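Pyrroline carboxylate reductase (Plasmodium falciparum, PDB 2RCY) binds NADP and probably catalyses, as its family does, the NAD(P)H-dependent reduction of pyrroline-5-carboxylate to proline. Local coordinates at residues A[64-67]-A[68-72]; A[73-76]-A[77-80]; A[179-182]-A[183-187]. All coordinates share one frame; numbering follows the deposited sequence.

Contact 1 of 3, residues A[64-67]-A[68-72]. With NAP (NADP nicotinamide-adenine-dinucleotide phosphate), chain G.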
# COMPACT_ATOMS: atom_id res chain seq x y z
N CYS A 64 38.12 22.16 9.30
CA CYS A 64 37.68 21.04 10.12
C CYS A 64 36.95 20.03 9.25
O CYS A 64 35.77 20.21 8.92
CB CYS A 64 36.79 21.52 11.27
SG CYS A 64 36.44 20.26 12.52
N ALA A 65 37.65 18.96 8.86
CA ALA A 65 37.12 17.97 7.93
C ALA A 65 36.90 16.60 8.58
O ALA A 65 36.93 15.57 7.90
CB ALA A 65 38.03 17.86 6.70
N VAL A 66 36.68 16.59 9.89
CA VAL A 66 36.39 15.36 10.62
C VAL A 66 34.89 15.12 10.72
O VAL A 66 34.09 16.03 10.44
CB VAL A 66 37.01 15.37 12.05
CG1 VAL A 66 38.52 15.35 11.99
CG2 VAL A 66 36.52 16.56 12.86
N LYS A 67 34.50 13.91 11.10
CA LYS A 67 33.11 13.58 11.41
C LYS A 67 32.61 14.44 12.58
O LYS A 67 33.38 14.73 13.50
CB LYS A 67 32.97 12.09 11.73
CG LYS A 67 32.95 11.18 10.49
CD LYS A 67 33.24 9.73 10.85
CE LYS A 67 32.10 9.10 11.64
NZ LYS A 67 32.42 7.72 12.10
N PRO A 68 31.33 14.85 12.54
CA PRO A 68 30.77 15.78 13.54
C PRO A 68 30.81 15.26 14.98
O PRO A 68 30.84 16.07 15.92
CB PRO A 68 29.32 15.96 13.08
CG PRO A 68 29.33 15.59 11.64
CD PRO A 68 30.31 14.47 11.55
N ASP A 69 30.81 13.94 15.16
CA ASP A 69 30.83 13.32 16.48
C ASP A 69 32.18 13.46 17.20
O ASP A 69 32.23 13.46 18.43
CB ASP A 69 30.41 11.85 16.40
CG ASP A 69 31.25 11.05 15.42
OD1 ASP A 69 32.36 10.61 15.80
OD2 ASP A 69 30.81 10.86 14.27
N ILE A 70 33.25 13.58 16.43
CA ILE A 70 34.60 13.78 16.99
C ILE A 70 35.12 15.21 16.79
O ILE A 70 36.24 15.53 17.19
CB ILE A 70 35.63 12.77 16.44
CG1 ILE A 70 35.61 12.74 14.90
CG2 ILE A 70 35.40 11.38 17.03
CD1 ILE A 70 36.89 12.23 14.27
N ALA A 71 34.29 16.06 16.18
CA ALA A 71 34.65 17.46 15.92
C ALA A 71 34.78 18.28 17.20
O ALA A 71 35.54 19.24 17.25
CB ALA A 71 33.65 18.10 14.97
N GLY A 72 34.03 17.89 18.23
CA GLY A 72 34.03 18.59 19.52
C GLY A 72 35.35 18.55 20.26
O GLY A 72 35.78 19.56 20.82
PA NAP G . 35.32 10.16 6.69
O1A NAP G . 35.62 9.65 5.30
O2A NAP G . 35.11 9.18 7.81
O5B NAP G . 36.47 11.21 7.08
C5B NAP G . 36.93 11.39 8.42
C4B NAP G . 38.45 11.41 8.40
O4B NAP G . 38.97 12.07 9.55
C3B NAP G . 39.03 10.00 8.38
O3B NAP G . 39.80 9.82 7.19
C2B NAP G . 39.91 9.91 9.61
O2B NAP G . 41.17 9.29 9.32
C1B NAP G . 40.11 11.35 10.05
N9A NAP G . 40.21 11.52 11.52
C8A NAP G . 39.69 10.72 12.47
N7A NAP G . 40.00 11.21 13.69
C5A NAP G . 40.70 12.35 13.50
C6A NAP G . 41.28 13.28 14.36
N6A NAP G . 41.17 13.13 15.70
N1A NAP G . 41.94 14.34 13.85
C2A NAP G . 42.05 14.50 12.52
N3A NAP G . 41.51 13.62 11.67
C4A NAP G . 40.83 12.53 12.13
O3 NAP G . 34.03 11.12 6.62
PN NAP G . 33.83 12.19 5.43
O1N NAP G . 32.76 11.65 4.51
O2N NAP G . 35.17 12.59 4.88
O5D NAP G . 33.18 13.45 6.19
C5D NAP G . 33.95 14.31 7.02
C4D NAP G . 33.14 15.58 7.28
O4D NAP G . 32.82 16.22 6.04
C3D NAP G . 31.83 15.30 7.99
O3D NAP G . 31.72 16.17 9.12
C2D NAP G . 30.74 15.60 6.98
O2D NAP G . 29.60 16.23 7.57
C1D NAP G . 31.42 16.53 5.99
N1N NAP G . 30.90 16.41 4.62
C2N NAP G . 31.06 15.27 3.92
C3N NAP G . 30.57 15.16 2.62
C7N NAP G . 30.76 13.89 1.85
O7N NAP G . 31.34 12.83 2.41
N7N NAP G . 30.39 13.83 0.65
C4N NAP G . 29.91 16.25 2.05
C5N NAP G . 29.76 17.41 2.79
C6N NAP G . 30.27 17.47 4.08
P2B NAP G . 41.35 7.69 9.27
O1X NAP G . 42.84 7.49 9.35
O2X NAP G . 40.59 7.17 10.48
O3X NAP G . 40.75 7.28 7.95

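Contact 2 of 3, residues A[73-76]-A[77-80]. With NAP (NADP nicotinamide-adenine-dinucleotide phosphate), chain G.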
# COMPACT_ATOMS: atom_id res chain seq x y z
N SER A 73 36.00 17.39 20.25
CA SER A 73 37.29 17.22 20.92
C SER A 73 38.43 17.83 20.11
O SER A 73 39.32 18.47 20.67
CB SER A 73 37.56 15.74 21.20
OG SER A 73 37.68 14.99 20.00
N VAL A 74 38.40 17.61 18.79
CA VAL A 74 39.42 18.13 17.87
C VAL A 74 39.50 19.66 17.92
O VAL A 74 40.59 20.23 17.99
CB VAL A 74 39.19 17.63 16.41
CG1 VAL A 74 40.10 18.35 15.43
CG2 VAL A 74 39.40 16.13 16.32
N LEU A 75 38.33 20.30 17.91
CA LEU A 75 38.25 21.76 17.97
C LEU A 75 38.61 22.31 19.35
O LEU A 75 39.11 23.43 19.47
CB LEU A 75 36.86 22.25 17.53
CG LEU A 75 36.52 22.18 16.04
CD1 LEU A 75 35.04 22.46 15.82
CD2 LEU A 75 37.37 23.13 15.22
N ASN A 76 38.35 21.51 20.38
CA ASN A 76 38.70 21.87 21.76
C ASN A 76 40.22 21.82 21.99
O ASN A 76 40.75 22.56 22.81
CB ASN A 76 37.98 20.95 22.75
CG ASN A 76 37.89 21.54 24.14
OD1 ASN A 76 38.87 21.59 24.88
ND2 ASN A 76 36.69 21.99 24.50
N ASN A 77 40.89 20.93 21.25
CA ASN A 77 42.34 20.80 21.33
C ASN A 77 43.09 21.93 20.63
O ASN A 77 44.18 22.31 21.05
CB ASN A 77 42.78 19.44 20.77
CG ASN A 77 42.35 18.27 21.64
OD1 ASN A 77 42.13 18.42 22.84
ND2 ASN A 77 42.22 17.10 21.02
N ILE A 78 42.49 22.46 19.56
CA ILE A 78 43.08 23.57 18.80
C ILE A 78 42.53 24.94 19.24
O ILE A 78 42.87 25.97 18.67
CB ILE A 78 42.88 23.39 17.27
CG1 ILE A 78 41.40 23.53 16.88
CG2 ILE A 78 43.45 22.06 16.80
CD1 ILE A 78 41.19 24.13 15.50
N LYS A 79 41.69 24.91 20.28
CA LYS A 79 41.01 26.10 20.81
C LYS A 79 41.91 27.32 21.08
O LYS A 79 41.57 28.43 20.65
CB LYS A 79 40.20 25.73 22.06
CG LYS A 79 39.17 26.76 22.50
CD LYS A 79 38.53 26.36 23.83
CE LYS A 79 37.38 27.29 24.21
NZ LYS A 79 37.83 28.66 24.56
N PRO A 80 43.05 27.13 21.78
CA PRO A 80 43.89 28.30 22.07
C PRO A 80 44.80 28.73 20.91
O PRO A 80 45.43 29.79 20.99
CB PRO A 80 44.73 27.83 23.26
CG PRO A 80 44.88 26.37 23.04
CD PRO A 80 43.62 25.90 22.37
PA NAP G . 35.32 10.16 6.69
O1A NAP G . 35.62 9.65 5.30
O2A NAP G . 35.11 9.18 7.81
O5B NAP G . 36.47 11.21 7.08
C5B NAP G . 36.93 11.39 8.42
C4B NAP G . 38.45 11.41 8.40
O4B NAP G . 38.97 12.07 9.55
C3B NAP G . 39.03 10.00 8.38
O3B NAP G . 39.80 9.82 7.19
C2B NAP G . 39.91 9.91 9.61
O2B NAP G . 41.17 9.29 9.32
C1B NAP G . 40.11 11.35 10.05
N9A NAP G . 40.21 11.52 11.52
C8A NAP G . 39.69 10.72 12.47
N7A NAP G . 40.00 11.21 13.69
C5A NAP G . 40.70 12.35 13.50
C6A NAP G . 41.28 13.28 14.36
N6A NAP G . 41.17 13.13 15.70
N1A NAP G . 41.94 14.34 13.85
C2A NAP G . 42.05 14.50 12.52
N3A NAP G . 41.51 13.62 11.67
C4A NAP G . 40.83 12.53 12.13
O3 NAP G . 34.03 11.12 6.62
PN NAP G . 33.83 12.19 5.43
O1N NAP G . 32.76 11.65 4.51
O2N NAP G . 35.17 12.59 4.88
O5D NAP G . 33.18 13.45 6.19
C5D NAP G . 33.95 14.31 7.02
C4D NAP G . 33.14 15.58 7.28
O4D NAP G . 32.82 16.22 6.04
C3D NAP G . 31.83 15.30 7.99
O3D NAP G . 31.72 16.17 9.12
C2D NAP G . 30.74 15.60 6.98
O2D NAP G . 29.60 16.23 7.57
C1D NAP G . 31.42 16.53 5.99
N1N NAP G . 30.90 16.41 4.62
C2N NAP G . 31.06 15.27 3.92
C3N NAP G . 30.57 15.16 2.62
C7N NAP G . 30.76 13.89 1.85
O7N NAP G . 31.34 12.83 2.41
N7N NAP G . 30.39 13.83 0.65
C4N NAP G . 29.91 16.25 2.05
C5N NAP G . 29.76 17.41 2.79
C6N NAP G . 30.27 17.47 4.08
P2B NAP G . 41.35 7.69 9.27
O1X NAP G . 42.84 7.49 9.35
O2X NAP G . 40.59 7.17 10.48
O3X NAP G . 40.75 7.28 7.95

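Contact 3 of 3, residues A[179-182]-A[183-187]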
# COMPACT_ATOMS: atom_id res chain seq x y z
N SER A 179 20.32 3.90 -11.43
CA SER A 179 19.03 3.29 -11.75
C SER A 179 18.73 3.30 -13.24
O SER A 179 18.17 2.34 -13.77
CB SER A 179 17.90 4.00 -10.99
OG SER A 179 18.22 4.16 -9.62
N LEU A 180 19.10 4.38 -13.92
CA LEU A 180 18.88 4.52 -15.35
C LEU A 180 19.72 3.52 -16.15
O LEU A 180 19.22 2.92 -17.11
CB LEU A 180 19.17 5.95 -15.81
CG LEU A 180 18.14 7.04 -15.47
CD1 LEU A 180 18.79 8.41 -15.54
CD2 LEU A 180 16.92 6.96 -16.39
N ILE A 181 20.97 3.34 -15.75
CA ILE A 181 21.87 2.35 -16.37
C ILE A 181 21.33 0.93 -16.20
O ILE A 181 21.28 0.16 -17.16
CB ILE A 181 23.32 2.46 -15.82
CG1 ILE A 181 23.94 3.81 -16.21
CG2 ILE A 181 24.20 1.31 -16.32
CD1 ILE A 181 25.20 4.18 -15.43
N ASP A 182 20.90 0.59 -14.98
CA ASP A 182 20.33 -0.72 -14.68
C ASP A 182 19.09 -1.05 -15.51
O ASP A 182 18.90 -2.19 -15.94
CB ASP A 182 20.00 -0.84 -13.19
CG ASP A 182 21.20 -1.20 -12.35
OD1 ASP A 182 22.19 -1.72 -12.91
OD2 ASP A 182 21.17 -0.96 -11.13
N ALA A 183 18.25 -0.03 -15.73
CA ALA A 183 17.07 -0.16 -16.58
C ALA A 183 17.48 -0.50 -18.02
O ALA A 183 16.81 -1.30 -18.69
CB ALA A 183 16.25 1.11 -16.54
N GLY A 184 18.57 0.11 -18.48
CA GLY A 184 19.13 -0.16 -19.80
C GLY A 184 19.77 -1.52 -19.92
O GLY A 184 19.56 -2.23 -20.91
N VAL A 185 20.57 -1.89 -18.92
CA VAL A 185 21.23 -3.20 -18.88
C VAL A 185 20.19 -4.33 -18.84
O VAL A 185 20.35 -5.34 -19.53
CB VAL A 185 22.22 -3.33 -17.69
CG1 VAL A 185 22.92 -4.69 -17.71
CG2 VAL A 185 23.25 -2.22 -17.72
N LYS A 186 19.13 -4.15 -18.05
CA LYS A 186 18.06 -5.14 -17.95
C LYS A 186 17.37 -5.39 -19.29
O LYS A 186 17.01 -6.53 -19.59
CB LYS A 186 17.03 -4.72 -16.89
CG LYS A 186 15.92 -5.73 -16.67
CD LYS A 186 14.85 -5.22 -15.72
CE LYS A 186 13.75 -6.26 -15.53
NZ LYS A 186 12.79 -6.30 -16.66
N ASN A 187 17.20 -4.34 -20.08
CA ASN A 187 16.44 -4.45 -21.32
C ASN A 187 17.28 -4.57 -22.61
O ASN A 187 16.78 -4.28 -23.70
CB ASN A 187 15.41 -3.32 -21.42
CG ASN A 187 14.28 -3.46 -20.42
OD1 ASN A 187 14.21 -2.72 -19.44
ND2 ASN A 187 13.40 -4.42 -20.65

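Contact 1 of 3, residues A[64-67]-A[68-72]
In the Rossmann-type dinucleotide-binding domain, the turn between strand 61-64 and helix 71-77 closes over NADP, with Val66 and Lys67 folded back onto Ile70 and Ala71. The backbone is pinned by a hydrogen bond from Ile70 N to Lys67 O, 3.2 Å long with an N-H...O angle of 143°; the donor stands 50° out of the carbonyl plane of Lys67. Val66 is the apolar centre. Its CB meets Ile70 CD1 at 3.8 Å, its CG2 leans on Ala71, and its CG1 turns the other way to touch the adenine at N3A, 3.5 Å off. Ile70 CG1, set between its backbone N and carbonyl carbon (chi1 52°), lies 3.3 Å from Lys67 O, and CD1 beyond it reaches to 3.3 Å from N7A of NADP. The two aliphatic groups thus border the adenine along different parts of its ring system. At the nicotinamide end, the ribose hydroxyl O3D donates a hydrogen bond of 2.7 Å to Val66 O, and Pro68 CG and CD lie against O3D. Across the turn Lys67 passes its CE within 3.4 Å of Asp69 OD2, while NZ makes a weak hydrogen bond to Gly188 O of a neighbouring subunit. The cofactor is therefore held here by backbone and hydrocarbon: the Val66 carbonyl accepts the hydroxyl's hydrogen bond, which fixes the nicotinamide ribose, and branched side chains border the base. Lys67 and Asp69, their charged atoms 4.1 Å apart (NZ to OD2), probably feel a weak electrostatic attraction short of a salt bridge.

Contact 2 of 3, residues A[73-76]-A[77-80]
Helix 71-77 of the Rossmann-type domain runs out where Leu75 and Ile78 pack together on its inner face. The two side chains lie side by side and point the same way, Leu75 CD2 meeting Ile78 CD1 at 4.0 Å. Ile78 CG1, held between its backbone N and carbonyl carbon (chi1 68°), also rests on the backbone, 3.5 Å from Leu75 O. Leu75 packs on Leu99, Met102 and Val103 of helix 96-103, whereas Ile78 touches Asn52 and Ala56 of helix 52-58; both reach Met10 of strand 7-10, so this buried side joins the helix end to the sheet and to two other helices. The solvent side is looser. Asn76 and Asn77 are exposed there, and Lys79 brings its CB to 3.3 Å from Asn76 O before its chain leads away, extended up to a bend at the last torsion. The backbone bonds slacken toward the end of the helix: Asn77 N binds Ser73 O at 3.0 Å, but its second bond, to Val74 O, is weak, as is the one from Ile78 N to that carbonyl. One turn back, Val74 faces the cofactor, where its CG2 lies 3.5 Å from the adenine amino nitrogen N6A of NADP.

Contact 3 of 3, residues A[179-182]-A[183-187]
Ile181 O accepts the shortest hydrogen bond of this contact, 2.8 Å from Val185 N, within the last turns of helix 169-186 in the all-helical region of the dimerisation family. The bond is nearly straight, with an N-H...O angle of 163°. Three more i to i+4 bonds continue the alpha-helical pattern: Ala183 N to Ser179 O, Gly184 N to Leu180 O, and Lys186 N to Asp182 O, the last at 2.9 Å. On the side of the helix that meets helix 191-211, Ile181 and Val185 pack one turn apart. Their side chains cross at a slant, and the contact is made by CG2 against CG2 at 3.9 Å. Val185 CG1 is anti to the backbone N (chi1 -178°), which places CG2 beside that N and over the preceding turn, 3.1 Å from Ile181 O. Ile181 also touches Ser194 and Lys195, while Val185 reaches Arg191 and, in a neighbouring subunit, Val224.

Asp182 and Lys186 occupy the polar side, where their ends serve other partners instead of each other. The carboxylate of Asp182 is shared between two salt bridges, OD1 with Arg191 of the same chain and OD2 with Lys243 of a neighbouring subunit; two cations so placed would probably favour its ionised form. Lys186 runs extended to a bend at its last torsion; its NZ forms a salt bridge with Glu251 of a neighbouring subunit, and the lysine also makes a cation-pi interaction with Tyr235 of another neighbouring subunit. At the root of this lysine, CB rests 3.3 Å from Asp182 O.

In the fold
The three contacts come in series along the chain. Contacts 1 and 2 share helix 71-77, with centres 11 Å apart, and touch where Cys64 SG packs on Leu75 CG; one forms the entry to the helix from strand 61-64, the other its exit toward strand 86-89. Both border NADP, which is lined first by the loop of contact 1 and then by Val74 on the helix. Contact 3 lies on helix 169-186 in the helical dimerisation part, its centre 38 Å from that of contact 1 and 48 Å from that of contact 2. The nucleotide-binding and helical parts are thus distant within one chain, yet meet between subunits, where Ser225 of a neighbouring subunit binds NADP.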